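Maleylpyruvate isomerase (PDB 2V6K) catalyses the glutathione-dependent isomerisation of maleylpyruvate to fumarylpyruvate in naphthalene degradation, working as a homodimer of the zeta class of glutathione transferases. Local coordinates at residues P55-G60 / P68-W73; A99-D104 / D141-L146; R112-L117 / A126-W131. All blocks are in the same frame, centred on the assembly; numbering follows the deposited sequence.

Contact 1 lies in the thioredoxin-like N-terminal domain, contacts 2 and 3 in the helical C-terminal domain. Contacts 1 and 2, on the successive helices 67-77 and 88-104, have nearest atoms about 6 Å apart. Contacts 2 and 3 share helix 125-149, their centres about 20 Å apart, with contact 3 nested inside the loop that contact 2 closes. Contacts 1 and 3, centres about 28 Å apart, meet the same ligand, dicarboxyethyl glutathione of chain C: Pro55 and Pro68 lie near its gamma-glutamyl carboxylate, and the backbone N of Arg112 donates to its glycyl carboxylate. Contact 2 reaches the chain F ligand in the second subunit's site, where Asp104 accepts from the gamma-glutamyl amine.

Contact 1 of 3, residues P55-G60 / P68-W73; sequences PALDTG and PAIIEW. With TGG (gamma-glutamyl-S-(1,2-dicarboxyethyl)cysteinylglycine), chain C.
The indole of Trp73 is met obliquely by two methyl groups of segment 55-60, while its own helix places Ile70 O at the ring edge, in plane. Thr59 CG2 comes nearest, 3.7 Å from Trp73 CH2, and Leu57 CD2 lies 4.2 Å from Trp73 CZ3. The same Leu57 CD2 packs 3.8 Å from Ile70 CG2, so one methyl bridges two successive inward positions of the helix. Leu57 CG is anti to the backbone N (chi1 -175°), and CD2, roughly anti to CA, continues toward the helix. Here strand 56-58 and helix 67-77 belong to the thioredoxin-like domain of glutathione transferases, the helix lying against the sheet, and the cis peptide bond before Pro55 is the cis-proline typical of that fold. Pro55 CD is 3.9 Å from ligand OT1 and Pro68 CD 3.4 Å from ligand OC1, the two oxygens of the gamma-glutamyl carboxylate; Ser67 OG, at the helix start, also hydrogen-bonds the ligand. At the far end of the strand an Asx turn forms: Gly60 N gives a 2.8 Å hydrogen bond to Asp58 OD1, arriving from above the carboxylate plane. Leu64 of strand 63-65 touches Thr59, Ile70 and Trp73 alike.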
loop_
_atom_site.group_PDB
_atom_site.type_symbol
_atom_site.label_atom_id
_atom_site.label_comp_id
_atom_site.label_asym_id
_atom_site.label_seq_id
_atom_site.Cartn_x
_atom_site.Cartn_y
_atom_site.Cartn_z
ATOM N N PRO A 55 10.721 -7.590 2.369
ATOM C CA PRO A 55 11.205 -8.919 2.014
ATOM C C PRO A 55 11.102 -9.265 0.533
ATOM O O PRO A 55 10.379 -8.611 -0.220
ATOM C CB PRO A 55 10.269 -9.826 2.816
ATOM C CG PRO A 55 8.951 -9.100 2.750
ATOM C CD PRO A 55 9.322 -7.631 2.842
ATOM N N ALA A 56 11.836 -10.306 0.151
ATOM C CA ALA A 56 11.640 -10.991 -1.115
ATOM C C ALA A 56 11.562 -12.472 -0.798
ATOM O O ALA A 56 12.249 -12.956 0.097
ATOM C CB ALA A 56 12.779 -10.703 -2.077
ATOM N N LEU A 57 10.715 -13.188 -1.528
ATOM C CA LEU A 57 10.504 -14.603 -1.273
ATOM C C LEU A 57 10.823 -15.397 -2.529
ATOM O O LEU A 57 10.114 -15.295 -3.536
ATOM C CB LEU A 57 9.059 -14.844 -0.817
ATOM C CG LEU A 57 8.691 -16.272 -0.399
ATOM C CD1 LEU A 57 9.468 -16.705 0.841
ATOM C CD2 LEU A 57 7.197 -16.385 -0.156
ATOM N N ASP A 58 11.897 -16.178 -2.468
ATOM C CA ASP A 58 12.245 -17.073 -3.557
ATOM C C ASP A 58 11.470 -18.360 -3.329
ATOM O O ASP A 58 11.691 -19.053 -2.338
ATOM C CB ASP A 58 13.760 -17.324 -3.572
ATOM C CG ASP A 58 14.204 -18.240 -4.704
ATOM O OD1 ASP A 58 13.349 -18.785 -5.434
ATOM O OD2 ASP A 58 15.428 -18.423 -4.857
ATOM N N THR A 59 10.547 -18.669 -4.239
ATOM C CA THR A 59 9.720 -19.867 -4.109
ATOM C C THR A 59 10.468 -21.132 -4.514
ATOM O O THR A 59 10.001 -22.244 -4.262
ATOM C CB THR A 59 8.437 -19.765 -4.957
ATOM O OG1 THR A 59 8.786 -19.677 -6.343
ATOM C CG2 THR A 59 7.621 -18.549 -4.558
ATOM N N GLY A 60 11.629 -20.953 -5.136
ATOM C CA GLY A 60 12.377 -22.059 -5.727
ATOM C C GLY A 60 12.232 -22.036 -7.236
ATOM O O GLY A 60 13.045 -22.620 -7.957
ATOM N N PRO A 68 2.454 -7.122 0.361
ATOM C CA PRO A 68 1.001 -7.277 0.204
ATOM C C PRO A 68 0.608 -8.322 -0.839
ATOM O O PRO A 68 -0.342 -9.090 -0.626
ATOM C CB PRO A 68 0.547 -5.877 -0.224
ATOM C CG PRO A 68 1.578 -4.982 0.378
ATOM C CD PRO A 68 2.857 -5.722 0.120
ATOM N N ALA A 69 1.338 -8.344 -1.953
ATOM C CA ALA A 69 1.095 -9.293 -3.038
ATOM C C ALA A 69 1.497 -10.716 -2.648
ATOM O O ALA A 69 0.796 -11.686 -2.981
ATOM C CB ALA A 69 1.839 -8.852 -4.283
ATOM N N ILE A 70 2.628 -10.845 -1.959
ATOM C CA ILE A 70 3.073 -12.151 -1.481
ATOM C C ILE A 70 2.061 -12.736 -0.503
ATOM O O ILE A 70 1.740 -13.924 -0.584
ATOM C CB ILE A 70 4.466 -12.079 -0.820
ATOM C CG1 ILE A 70 5.510 -11.602 -1.831
ATOM C CG2 ILE A 70 4.851 -13.448 -0.256
ATOM C CD1 ILE A 70 6.854 -11.224 -1.214
ATOM N N ILE A 71 1.562 -11.919 0.418
ATOM C CA ILE A 71 0.596 -12.413 1.400
ATOM C C ILE A 71 -0.717 -12.855 0.745
ATOM O O ILE A 71 -1.260 -13.912 1.098
ATOM C CB ILE A 71 0.393 -11.405 2.543
ATOM C CG1 ILE A 71 1.694 -11.292 3.349
ATOM C CG2 ILE A 71 -0.775 -11.830 3.445
ATOM C CD1 ILE A 71 1.713 -10.136 4.346
ATOM N N GLU A 72 -1.211 -12.087 -0.231
ATOM C CA GLU A 72 -2.388 -12.507 -1.003
ATOM C C GLU A 72 -2.134 -13.825 -1.746
ATOM O O GLU A 72 -3.022 -14.685 -1.824
ATOM C CB GLU A 72 -2.803 -11.417 -1.991
ATOM C CG GLU A 72 -3.330 -10.140 -1.349
ATOM C CD GLU A 72 -4.844 -10.087 -1.218
ATOM O OE1 GLU A 72 -5.540 -11.078 -1.540
ATOM O OE2 GLU A 72 -5.344 -9.017 -0.812
ATOM N N TRP A 73 -0.923 -13.984 -2.276
ATOM C CA TRP A 73 -0.507 -15.226 -2.935
ATOM C C TRP A 73 -0.504 -16.406 -1.957
ATOM O O TRP A 73 -1.023 -17.480 -2.276
ATOM C CB TRP A 73 0.852 -15.010 -3.612
ATOM C CG TRP A 73 1.480 -16.204 -4.273
ATOM C CD1 TRP A 73 1.279 -16.638 -5.551
ATOM C CD2 TRP A 73 2.442 -17.092 -3.694
ATOM N NE1 TRP A 73 2.048 -17.753 -5.800
ATOM C CE2 TRP A 73 2.773 -18.049 -4.674
ATOM C CE3 TRP A 73 3.057 -17.169 -2.435
ATOM C CZ2 TRP A 73 3.687 -19.082 -4.436
ATOM C CZ3 TRP A 73 3.967 -18.197 -2.198
ATOM C CH2 TRP A 73 4.270 -19.134 -3.194
HETATM O OC1 TGG C . 5.539 -4.313 1.618
HETATM C CO1 TGG C . 6.503 -4.309 0.825
HETATM O OT1 TGG C . 7.178 -5.322 0.548
HETATM C CA1 TGG C . 6.846 -3.006 0.161
HETATM N NN1 TGG C . 5.633 -2.254 -0.133
HETATM C CB1 TGG C . 7.720 -2.148 1.070
HETATM C CG1 TGG C . 9.066 -2.806 1.325
HETATM C CD1 TGG C . 10.105 -1.901 1.973
HETATM O OE1 TGG C . 9.614 -0.684 2.483
HETATM N NN2 TGG C . 10.844 -2.623 2.962
HETATM C CA2 TGG C . 11.630 -1.979 3.979
HETATM C CO2 TGG C . 12.943 -1.678 3.271
HETATM O OC2 TGG C . 13.688 -2.821 2.930
HETATM N NN3 TGG C . 13.717 -0.620 3.846
HETATM C CA3 TGG C . 15.078 -0.399 3.399
HETATM C CO3 TGG C . 15.297 1.067 3.156
HETATM O OC3 TGG C . 14.358 1.864 3.349
HETATM O OT3 TGG C . 16.441 1.408 2.778
HETATM C CB2 TGG C . 11.635 -2.998 5.101
HETATM S SG2 TGG C . 12.752 -2.696 6.414
HETATM C CD2 TGG C . 12.246 -1.286 7.339
HETATM C CE2 TGG C . 11.021 -1.621 8.157
HETATM O OE2 TGG C . 11.107 -1.750 9.400
HETATM O OF2 TGG C . 9.928 -1.771 7.565
HETATM C CF2 TGG C . 13.463 -0.936 8.196
HETATM C CH2 TGG C . 13.339 0.365 8.947
HETATM O OI2 TGG C . 12.455 1.177 8.619
HETATM O OJ2 TGG C . 14.138 0.569 9.891
#

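Contact 2 of 3, residues A99-D104 / D141-L146; sequences AIVGCD and DAYEAL. With TGG (gamma-glutamyl-S-(1,2-dicarboxyethyl)cysteinylglycine), chain F.
Apolar contacts between Ile100 and the helix 141-146 form the centre of this pairing. Ile100 CD1 ends 3.7 Å from Leu146 CD1, the two side chains meeting at a slant, and the same methyl lies 4.4 Å from Ala142 CB. It touches both residues, which are one helical turn apart, and comes within 4.3 Å of the backbone N of Tyr143. Ile100 reaches them through an extended CG1 branch, CD1 anti to CA (chi2 171°), which carries the methyl out to the partner helix.

A second contact is with an aromatic ring. Val101 CG2 is 4.1 Å from Tyr143 CE1, approaching the ring obliquely. At the far end of the phenol, Tyr143 OH and Ser157 OG share a hydrogen bond, and the ring also packs on Ala165 and Leu169 of helix 164-178, so the phenol fills the junction of several helices.

The polar contacts with the ligand come from Asp104, which does not touch the partner helix. Asp104 OD1 accepts a 2.9 Å hydrogen bond from the ligand amine NN1 of chain F, and Asp104 OD2 a weak one at 3.1 Å. Gln66 and Gln51 of the second subunit both donate to Asp104 OD2, which would steady the carboxylate that holds the amine. The negative charge probably favours the protonated form of that amine.

Segments 99-104 and 141-146 run nearly antiparallel (168°), their axes 10.6 Å apart, as neighbours in the all-helical C-terminal domain of the glutathione transferase fold, where an acidic residue supplied across the dimer interface completes the gamma-glutamyl pocket of the partner subunit.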
loop_
_atom_site.group_PDB
_atom_site.type_symbol
_atom_site.label_atom_id
_atom_site.label_comp_id
_atom_site.label_asym_id
_atom_site.label_seq_id
_atom_site.Cartn_x
_atom_site.Cartn_y
_atom_site.Cartn_z
ATOM N N ALA A 99 -4.510 -2.098 4.407
ATOM C CA ALA A 99 -3.991 -1.025 3.568
ATOM C C ALA A 99 -3.773 0.282 4.334
ATOM O O ALA A 99 -2.890 1.055 3.975
ATOM C CB ALA A 99 -4.910 -0.807 2.369
ATOM N N ILE A 100 -4.556 0.543 5.386
ATOM C CA ILE A 100 -4.264 1.700 6.241
ATOM C C ILE A 100 -2.810 1.610 6.702
ATOM O O ILE A 100 -2.054 2.581 6.613
ATOM C CB ILE A 100 -5.201 1.766 7.466
ATOM C CG1 ILE A 100 -6.621 2.125 7.017
ATOM C CG2 ILE A 100 -4.679 2.770 8.514
ATOM C CD1 ILE A 100 -7.656 2.013 8.113
ATOM N N VAL A 101 -2.408 0.434 7.171
ATOM C CA VAL A 101 -1.034 0.232 7.624
ATOM C C VAL A 101 -0.067 0.172 6.448
ATOM O O VAL A 101 0.958 0.877 6.432
ATOM C CB VAL A 101 -0.910 -1.067 8.450
ATOM C CG1 VAL A 101 0.541 -1.355 8.773
ATOM C CG2 VAL A 101 -1.724 -0.964 9.733
ATOM N N GLY A 102 -0.384 -0.662 5.465
ATOM C CA GLY A 102 0.556 -0.975 4.402
ATOM C C GLY A 102 0.809 0.162 3.436
ATOM O O GLY A 102 1.884 0.240 2.844
ATOM N N CYS A 103 -0.193 1.018 3.251
ATOM C CA CYS A 103 -0.053 2.192 2.387
ATOM C C CYS A 103 0.213 3.454 3.173
ATOM O O CYS A 103 1.075 4.244 2.799
ATOM C CB CYS A 103 -1.323 2.418 1.561
ATOM S SG CYS A 103 -1.797 1.075 0.456
ATOM N N ASP A 104 -0.538 3.656 4.248
ATOM C CA ASP A 104 -0.640 4.999 4.821
ATOM C C ASP A 104 0.120 5.212 6.123
ATOM O O ASP A 104 0.100 6.319 6.667
ATOM C CB ASP A 104 -2.107 5.400 4.984
ATOM C CG ASP A 104 -2.890 5.305 3.689
ATOM O OD1 ASP A 104 -2.293 5.381 2.590
ATOM O OD2 ASP A 104 -4.119 5.132 3.796
ATOM N N ASP A 141 -5.625 6.244 14.627
ATOM C CA ASP A 141 -6.928 6.878 14.877
ATOM C C ASP A 141 -8.002 6.208 14.016
ATOM O O ASP A 141 -9.075 5.854 14.514
ATOM C CB ASP A 141 -6.912 8.381 14.568
ATOM C CG ASP A 141 -6.180 9.207 15.609
ATOM O OD1 ASP A 141 -5.911 8.721 16.725
ATOM O OD2 ASP A 141 -5.869 10.379 15.291
ATOM N N ALA A 142 -7.705 6.037 12.730
ATOM C CA ALA A 142 -8.663 5.459 11.793
ATOM C C ALA A 142 -8.882 3.973 12.046
ATOM O O ALA A 142 -10.022 3.511 12.061
ATOM C CB ALA A 142 -8.219 5.699 10.360
ATOM N N TYR A 143 -7.790 3.230 12.233
ATOM C CA TYR A 143 -7.858 1.788 12.461
ATOM C C TYR A 143 -8.674 1.502 13.724
ATOM O O TYR A 143 -9.585 0.658 13.711
ATOM C CB TYR A 143 -6.435 1.232 12.581
ATOM C CG TYR A 143 -6.272 -0.250 12.350
ATOM C CD1 TYR A 143 -5.624 -0.723 11.220
ATOM C CD2 TYR A 143 -6.734 -1.180 13.281
ATOM C CE1 TYR A 143 -5.443 -2.079 11.011
ATOM C CE2 TYR A 143 -6.567 -2.548 13.074
ATOM C CZ TYR A 143 -5.920 -2.984 11.930
ATOM O OH TYR A 143 -5.738 -4.328 11.702
ATOM N N GLU A 144 -8.357 2.213 14.804
ATOM C CA GLU A 144 -9.077 2.092 16.074
ATOM C C GLU A 144 -10.568 2.380 15.914
ATOM O O GLU A 144 -11.409 1.654 16.461
ATOM C CB GLU A 144 -8.465 3.045 17.103
ATOM C CG GLU A 144 -9.090 2.985 18.489
ATOM C CD GLU A 144 -8.586 1.831 19.341
ATOM O OE1 GLU A 144 -7.665 1.094 18.920
ATOM O OE2 GLU A 144 -9.121 1.678 20.458
ATOM N N ALA A 145 -10.898 3.438 15.174
ATOM C CA ALA A 145 -12.298 3.792 14.937
ATOM C C ALA A 145 -13.023 2.673 14.194
ATOM O O ALA A 145 -14.179 2.361 14.506
ATOM C CB ALA A 145 -12.394 5.095 14.166
ATOM N N LEU A 146 -12.349 2.063 13.221
ATOM C CA LEU A 146 -12.947 0.953 12.473
ATOM C C LEU A 146 -13.149 -0.291 13.323
ATOM O O LEU A 146 -14.164 -0.980 13.177
ATOM C CB LEU A 146 -12.136 0.641 11.213
ATOM C CG LEU A 146 -12.205 1.735 10.145
ATOM C CD1 LEU A 146 -11.150 1.504 9.076
ATOM C CD2 LEU A 146 -13.591 1.818 9.517
HETATM O OC1 TGG F . -5.466 4.437 -1.588
HETATM C CO1 TGG F . -6.083 4.910 -0.614
HETATM O OT1 TGG F . -7.315 5.120 -0.621
HETATM C CA1 TGG F . -5.305 5.242 0.627
HETATM N NN1 TGG F . -4.272 4.235 0.822
HETATM C CB1 TGG F . -4.635 6.611 0.497
HETATM C CG1 TGG F . -5.673 7.722 0.411
HETATM C CD1 TGG F . -5.101 9.122 0.565
HETATM O OE1 TGG F . -3.697 9.201 0.515
HETATM N NN2 TGG F . -5.722 10.011 -0.369
HETATM C CA2 TGG F . -5.183 11.302 -0.718
HETATM C CO2 TGG F . -5.654 12.192 0.421
HETATM O OC2 TGG F . -7.046 12.429 0.429
HETATM N NN3 TGG F . -4.864 13.369 0.636
HETATM C CA3 TGG F . -5.352 14.433 1.483
HETATM C CO3 TGG F . -4.248 14.874 2.401
HETATM O OC3 TGG F . -3.116 14.351 2.298
HETATM O OT3 TGG F . -4.538 15.758 3.238
HETATM C CB2 TGG F . -5.741 11.554 -2.106
HETATM S SG2 TGG F . -5.521 13.153 -2.779
HETATM C CD2 TGG F . -3.816 13.465 -3.097
HETATM C CE2 TGG F . -3.352 12.686 -4.304
HETATM O OE2 TGG F . -3.107 13.275 -5.380
HETATM O OF2 TGG F . -3.222 11.443 -4.215
HETATM C CF2 TGG F . -3.744 14.976 -3.305
HETATM C CH2 TGG F . -2.340 15.517 -3.419
HETATM O OI2 TGG F . -1.378 14.819 -3.042
HETATM O OJ2 TGG F . -2.199 16.667 -3.897
#

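Contact 3 of 3, residues R112-L117 / A126-W131; sequences RILEYL and AAINAW. With TGG (gamma-glutamyl-S-(1,2-dicarboxyethyl)cysteinylglycine), chain C.
Leu117 and Trp131 make a CH-pi interaction. Leu117 CD1 stands over one face of the indole, 3.5 Å from the centroid of its five-membered ring and only 12° off the normal. Trp131 reaches beneath it with CG anti to the backbone N (chi1 167°).

Aliphatic packing surrounds this pair. Leu114 CD2 comes obliquely to the indole, 3.7 Å from Trp131 CD1, and Ile113 CG2 lies 3.9 Å from Trp131 CZ2. The other branch of Leu114 turns to the neighbouring isoleucine, with Leu114 CD1 3.9 Å from Ile128 CG2. Ile128 CD1 folds back to rest 3.8 Å from Leu117 CB, close to the backbone O of Leu114.

Polar bonds are made by Trp131 and Arg112. Trp131 NE1 donates to Ile108 O, which would restrain the rotation of the ring. Arg112 N, at the start of its segment, gives a 2.9 Å hydrogen bond to OC3 of the ligand's glycyl carboxylate.

Helix 111-121 and helix 125-149 are joined by a short turn into a helical hairpin of the C-terminal domain, in which segments 112-117 and 126-131 cross at 135°. Trp135 packs edge-to-face on Trp131 from one turn further along helix 125-149, and Tyr116 of the second subunit meets the same indole edge-to-face across the dimer interface.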
loop_
_atom_site.group_PDB
_atom_site.type_symbol
_atom_site.label_atom_id
_atom_site.label_comp_id
_atom_site.label_asym_id
_atom_site.label_seq_id
_atom_site.Cartn_x
_atom_site.Cartn_y
_atom_site.Cartn_z
ATOM N N ARG A 112 14.580 4.511 4.452
ATOM C CA ARG A 112 15.052 5.426 3.400
ATOM C C ARG A 112 14.440 6.817 3.545
ATOM O O ARG A 112 15.074 7.820 3.200
ATOM C CB ARG A 112 14.749 4.860 2.006
ATOM C CG ARG A 112 13.261 4.701 1.737
ATOM C CD ARG A 112 12.924 3.955 0.459
ATOM N NE ARG A 112 11.482 4.079 0.251
ATOM C CZ ARG A 112 10.870 4.163 -0.923
ATOM N NH1 ARG A 112 11.543 4.039 -2.063
ATOM N NH2 ARG A 112 9.556 4.352 -0.929
ATOM N N ILE A 113 13.211 6.878 4.036
ATOM C CA ILE A 113 12.529 8.153 4.207
ATOM C C ILE A 113 13.177 8.907 5.359
ATOM O O ILE A 113 13.488 10.096 5.241
ATOM C CB ILE A 113 11.021 7.953 4.493
ATOM C CG1 ILE A 113 10.369 7.026 3.451
ATOM C CG2 ILE A 113 10.312 9.308 4.591
ATOM C CD1 ILE A 113 10.447 7.497 2.004
ATOM N N LEU A 114 13.396 8.217 6.473
ATOM C CA LEU A 114 14.022 8.849 7.629
ATOM C C LEU A 114 15.433 9.315 7.310
ATOM O O LEU A 114 15.854 10.386 7.757
ATOM C CB LEU A 114 14.006 7.897 8.828
ATOM C CG LEU A 114 12.628 7.313 9.184
ATOM C CD1 LEU A 114 12.722 6.519 10.482
ATOM C CD2 LEU A 114 11.552 8.380 9.301
ATOM N N GLU A 115 16.157 8.530 6.517
ATOM C CA GLU A 115 17.485 8.936 6.056
ATOM C C GLU A 115 17.445 10.227 5.250
ATOM O O GLU A 115 18.307 11.097 5.420
ATOM C CB GLU A 115 18.142 7.818 5.258
ATOM C CG GLU A 115 18.702 6.738 6.150
ATOM C CD GLU A 115 19.829 7.270 7.012
ATOM O OE1 GLU A 115 20.921 7.517 6.462
ATOM O OE2 GLU A 115 19.621 7.472 8.228
ATOM N N TYR A 116 16.442 10.359 4.387
ATOM C CA TYR A 116 16.273 11.572 3.601
ATOM C C TYR A 116 15.966 12.769 4.515
ATOM O O TYR A 116 16.540 13.852 4.353
ATOM C CB TYR A 116 15.172 11.368 2.560
ATOM C CG TYR A 116 15.135 12.397 1.450
ATOM C CD1 TYR A 116 15.571 12.071 0.170
ATOM C CD2 TYR A 116 14.662 13.691 1.678
ATOM C CE1 TYR A 116 15.534 13.005 -0.859
ATOM C CE2 TYR A 116 14.609 14.626 0.653
ATOM C CZ TYR A 116 15.046 14.276 -0.609
ATOM O OH TYR A 116 14.996 15.196 -1.630
ATOM N N LEU A 117 15.092 12.571 5.498
ATOM C CA LEU A 117 14.820 13.632 6.473
ATOM C C LEU A 117 16.087 14.081 7.189
ATOM O O LEU A 117 16.311 15.280 7.371
ATOM C CB LEU A 117 13.767 13.184 7.482
ATOM C CG LEU A 117 12.375 12.858 6.934
ATOM C CD1 LEU A 117 11.496 12.363 8.050
ATOM C CD2 LEU A 117 11.751 14.074 6.264
ATOM N N ALA A 126 14.681 13.639 17.679
ATOM C CA ALA A 126 13.400 14.118 18.187
ATOM C C ALA A 126 12.462 14.418 17.015
ATOM O O ALA A 126 11.281 14.061 17.049
ATOM C CB ALA A 126 13.591 15.351 19.066
ATOM N N ALA A 127 12.995 15.053 15.972
ATOM C CA ALA A 127 12.199 15.361 14.782
ATOM C C ALA A 127 11.763 14.091 14.054
ATOM O O ALA A 127 10.636 14.014 13.559
ATOM C CB ALA A 127 12.968 16.274 13.845
ATOM N N ILE A 128 12.650 13.097 13.999
ATOM C CA ILE A 128 12.317 11.794 13.417
ATOM C C ILE A 128 11.178 11.145 14.195
ATOM O O ILE A 128 10.204 10.688 13.598
ATOM C CB ILE A 128 13.555 10.861 13.349
ATOM C CG1 ILE A 128 14.609 11.401 12.364
ATOM C CG2 ILE A 128 13.152 9.418 13.013
ATOM C CD1 ILE A 128 14.136 11.538 10.916
ATOM N N ASN A 129 11.271 11.137 15.522
ATOM C CA ASN A 129 10.205 10.552 16.324
ATOM C C ASN A 129 8.874 11.277 16.147
ATOM O O ASN A 129 7.825 10.635 16.098
ATOM C CB ASN A 129 10.600 10.476 17.803
ATOM C CG ASN A 129 11.569 9.340 18.096
ATOM O OD1 ASN A 129 12.060 8.669 17.189
ATOM N ND2 ASN A 129 11.851 9.128 19.374
ATOM N N ALA A 130 8.916 12.607 16.034
ATOM C CA ALA A 130 7.691 13.391 15.858
ATOM C C ALA A 130 7.036 13.097 14.509
ATOM O O ALA A 130 5.813 12.996 14.414
ATOM C CB ALA A 130 7.978 14.881 16.010
ATOM N N TRP A 131 7.857 12.949 13.472
ATOM C CA TRP A 131 7.384 12.549 12.149
ATOM C C TRP A 131 6.693 11.196 12.231
ATOM O O TRP A 131 5.532 11.056 11.838
ATOM C CB TRP A 131 8.576 12.491 11.196
ATOM C CG TRP A 131 8.376 11.811 9.854
ATOM C CD1 TRP A 131 8.493 10.477 9.581
ATOM C CD2 TRP A 131 8.104 12.453 8.601
ATOM N NE1 TRP A 131 8.281 10.246 8.238
ATOM C CE2 TRP A 131 8.062 11.444 7.611
ATOM C CE3 TRP A 131 7.900 13.786 8.217
ATOM C CZ2 TRP A 131 7.814 11.727 6.267
ATOM C CZ3 TRP A 131 7.660 14.066 6.886
ATOM C CH2 TRP A 131 7.619 13.044 5.926
HETATM O OC1 TGG C . 5.539 -4.313 1.618
HETATM C CO1 TGG C . 6.503 -4.309 0.825
HETATM O OT1 TGG C . 7.178 -5.322 0.548
HETATM C CA1 TGG C . 6.846 -3.006 0.161
HETATM N NN1 TGG C . 5.633 -2.254 -0.133
HETATM C CB1 TGG C . 7.720 -2.148 1.070
HETATM C CG1 TGG C . 9.066 -2.806 1.325
HETATM C CD1 TGG C . 10.105 -1.901 1.973
HETATM O OE1 TGG C . 9.614 -0.684 2.483
HETATM N NN2 TGG C . 10.844 -2.623 2.962
HETATM C CA2 TGG C . 11.630 -1.979 3.979
HETATM C CO2 TGG C . 12.943 -1.678 3.271
HETATM O OC2 TGG C . 13.688 -2.821 2.930
HETATM N NN3 TGG C . 13.717 -0.620 3.846
HETATM C CA3 TGG C . 15.078 -0.399 3.399
HETATM C CO3 TGG C . 15.297 1.067 3.156
HETATM O OC3 TGG C . 14.358 1.864 3.349
HETATM O OT3 TGG C . 16.441 1.408 2.778
HETATM C CB2 TGG C . 11.635 -2.998 5.101
HETATM S SG2 TGG C . 12.752 -2.696 6.414
HETATM C CD2 TGG C . 12.246 -1.286 7.339
HETATM C CE2 TGG C . 11.021 -1.621 8.157
HETATM O OE2 TGG C . 11.107 -1.750 9.400
HETATM O OF2 TGG C . 9.928 -1.771 7.565
HETATM C CF2 TGG C . 13.463 -0.936 8.196
HETATM C CH2 TGG C . 13.339 0.365 8.947
HETATM O OI2 TGG C . 12.455 1.177 8.619
HETATM O OJ2 TGG C . 14.138 0.569 9.891
#